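Local coordinates for protein importin subunit beta-1 (Saccharomyces cerevisiae, PDB 5OWU) that carries proteins into the nucleus by pairing with importin alpha, the adaptor that recognises the classical nuclear localization signal of the cargo, at residues N328-N331 with L332-R335. Numbering follows the deposited sequence.
Sequences NLLN and LLTR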
ATOM      1  N   ASN A 328      20.931   5.576  21.915  1.00 33.88           N
ATOM      2  CA  ASN A 328      21.499   6.093  20.672  1.00 47.10           C
ATOM      3  C   ASN A 328      20.420   6.655  19.741  1.00 34.24           C
ATOM      4  O   ASN A 328      20.618   7.712  19.119  1.00 33.58           O
ATOM      5  CB  ASN A 328      22.307   4.992  19.991  1.00 44.76           C
ATOM      6  CG  ASN A 328      23.505   4.551  20.823  1.00 46.91           C
ATOM      7  OD1 ASN A 328      23.996   5.300  21.672  1.00 51.06           O
ATOM      8  ND2 ASN A 328      23.977   3.335  20.585  1.00 48.53           N
ATOM      9  N   LEU A 329      19.273   5.971  19.627  1.00 34.05           N
ATOM     10  CA  LEU A 329      18.150   6.519  18.861  1.00 39.69           C
ATOM     11  C   LEU A 329      17.747   7.888  19.395  1.00 32.44           C
ATOM     12  O   LEU A 329      17.657   8.884  18.646  1.00 42.66           O
ATOM     13  CB  LEU A 329      16.949   5.571  18.931  1.00 41.02           C
ATOM     14  CG  LEU A 329      16.918   4.270  18.142  1.00 44.98           C
ATOM     15  CD1 LEU A 329      15.650   3.497  18.506  1.00 37.11           C
ATOM     16  CD2 LEU A 329      16.963   4.543  16.650  1.00 39.67           C
ATOM     17  N   LEU A 330      17.487   7.945  20.703  1.00 27.87           N
ATOM     18  CA  LEU A 330      17.109   9.200  21.336  1.00 29.61           C
ATOM     19  C   LEU A 330      18.104  10.295  20.977  1.00 26.78           C
ATOM     20  O   LEU A 330      17.714  11.405  20.597  1.00 33.56           O
ATOM     21  CB  LEU A 330      17.014   9.004  22.852  1.00 32.75           C
ATOM     22  CG  LEU A 330      15.856   8.091  23.266  1.00 37.24           C
ATOM     23  CD1 LEU A 330      15.982   7.647  24.721  1.00 37.57           C
ATOM     24  CD2 LEU A 330      14.520   8.793  23.044  1.00 36.52           C
ATOM     25  N   ASN A 331      19.400   9.983  21.055  1.00 39.87           N
ATOM     26  CA  ASN A 331      20.406  10.968  20.674  1.00 40.53           C
ATOM     27  C   ASN A 331      20.242  11.401  19.220  1.00 46.36           C
ATOM     28  O   ASN A 331      20.512  12.559  18.883  1.00 44.17           O
ATOM     29  CB  ASN A 331      21.810  10.412  20.902  1.00 53.72           C
ATOM     30  CG  ASN A 331      22.894  11.374  20.448  1.00 66.62           C
ATOM     31  OD1 ASN A 331      23.103  12.422  21.061  1.00 68.73           O
ATOM     32  ND2 ASN A 331      23.585  11.026  19.364  1.00 69.55           N
ATOM     33  N   LEU A 332      19.814  10.492  18.341  1.00 29.57           N
ATOM     34  CA  LEU A 332      19.621  10.877  16.950  1.00 36.16           C
ATOM     35  C   LEU A 332      18.461  11.842  16.780  1.00 44.78           C
ATOM     36  O   LEU A 332      18.405  12.554  15.771  1.00 32.67           O
ATOM     37  CB  LEU A 332      19.391   9.643  16.076  1.00 34.60           C
ATOM     38  CG  LEU A 332      20.580   8.697  15.907  1.00 33.71           C
ATOM     39  CD1 LEU A 332      20.153   7.458  15.124  1.00 33.35           C
ATOM     40  CD2 LEU A 332      21.749   9.397  15.216  1.00 35.60           C
ATOM     41  N   LEU A 333      17.534  11.889  17.739  1.00 32.00           N
ATOM     42  CA  LEU A 333      16.406  12.810  17.598  1.00 31.11           C
ATOM     43  C   LEU A 333      16.818  14.281  17.539  1.00 40.46           C
ATOM     44  O   LEU A 333      16.032  15.108  17.058  1.00 33.93           O
ATOM     45  CB  LEU A 333      15.412  12.614  18.746  1.00 26.91           C
ATOM     46  CG  LEU A 333      14.731  11.246  18.812  1.00 30.09           C
ATOM     47  CD1 LEU A 333      13.821  11.174  20.021  1.00 30.49           C
ATOM     48  CD2 LEU A 333      13.945  10.970  17.535  1.00 28.51           C
ATOM     49  N   THR A 334      18.014  14.642  18.013  1.00 37.03           N
ATOM     50  CA  THR A 334      18.428  16.042  18.036  1.00 39.22           C
ATOM     51  C   THR A 334      19.139  16.472  16.757  1.00 41.68           C
ATOM     52  O   THR A 334      19.795  17.520  16.745  1.00 35.81           O
ATOM     53  CB  THR A 334      19.333  16.322  19.238  1.00 36.61           C
ATOM     54  OG1 THR A 334      20.503  15.499  19.166  1.00 33.89           O
ATOM     55  CG2 THR A 334      18.589  16.059  20.534  1.00 35.81           C
ATOM     56  N   ARG A 335      19.019  15.698  15.683  1.00 39.53           N
ATOM     57  CA  ARG A 335      19.598  16.052  14.394  1.00 43.28           C
ATOM     58  C   ARG A 335      18.521  16.506  13.408  1.00 42.36           C
ATOM     59  O   ARG A 335      18.551  16.158  12.228  1.00 37.67           O
ATOM     60  CB  ARG A 335      20.397  14.880  13.828  1.00 35.69           C
ATOM     61  CG  ARG A 335      21.527  14.423  14.729  1.00 41.26           C
ATOM     62  CD  ARG A 335      22.369  13.351  14.053  1.00 44.50           C
ATOM     63  NE  ARG A 335      23.334  12.733  14.964  1.00 40.97           N
ATOM     64  CZ  ARG A 335      24.267  11.864  14.585  1.00 32.97           C
ATOM     65  NH1 ARG A 335      24.372  11.503  13.310  1.00 38.44           N
ATOM     66  NH2 ARG A 335      25.092  11.347  15.479  1.00 39.37           N
TER
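Leu-332 N reaches back to Asn-328 O (3.0 Å), an i to i+4 helical bond, whereas Leu-333 N bonds to Leu-330 O (2.9 Å) and keeps only a weak bond to Leu-329 O, the i+3 bond taking over from the i+4 one, and a type I turn from Leu-332 to Arg-335 follows, so the coil tightens as the helix gives out. One step on, Asn-331 O receives the Thr-334 hydroxyl, OG1, at 3.0 Å, together with a weak, long bond from Thr-334 N. With chi1 at 60°, OG1 sits between its own backbone N and carbonyl carbon and turns back onto that oxygen, 17° from the carbonyl plane. Threonine thus supplies a donor where the backbone bond to Asn-331 O has become long and weak, Arg-335 N being spent on Leu-332 O; a valine in its place would probably leave Asn-331 O with little more than the weak amide bond. Leucine suits the buried sides: Leu-330 CD2 and Leu-333 CD1 touch at 3.9 Å, their side chains running alongside each other. Leu-332 CD2 lies over the centre of the Arg-335 guanidinium, 3.6 Å above its plane, an apolar cover for one face. The extended arginine carries its charge onward to a salt bridge with Asp-280 and a hydrogen bond to Ser-277 O. The leucines around this end of helix 317-332, in HEAT repeat 8, pack against its partner helix 347-362 and against helices of the adjoining repeats: Leu-332 meets 280-306 and 347-362, while Leu-330 reaches 347-362 and, with Leu-333, helix 383-395.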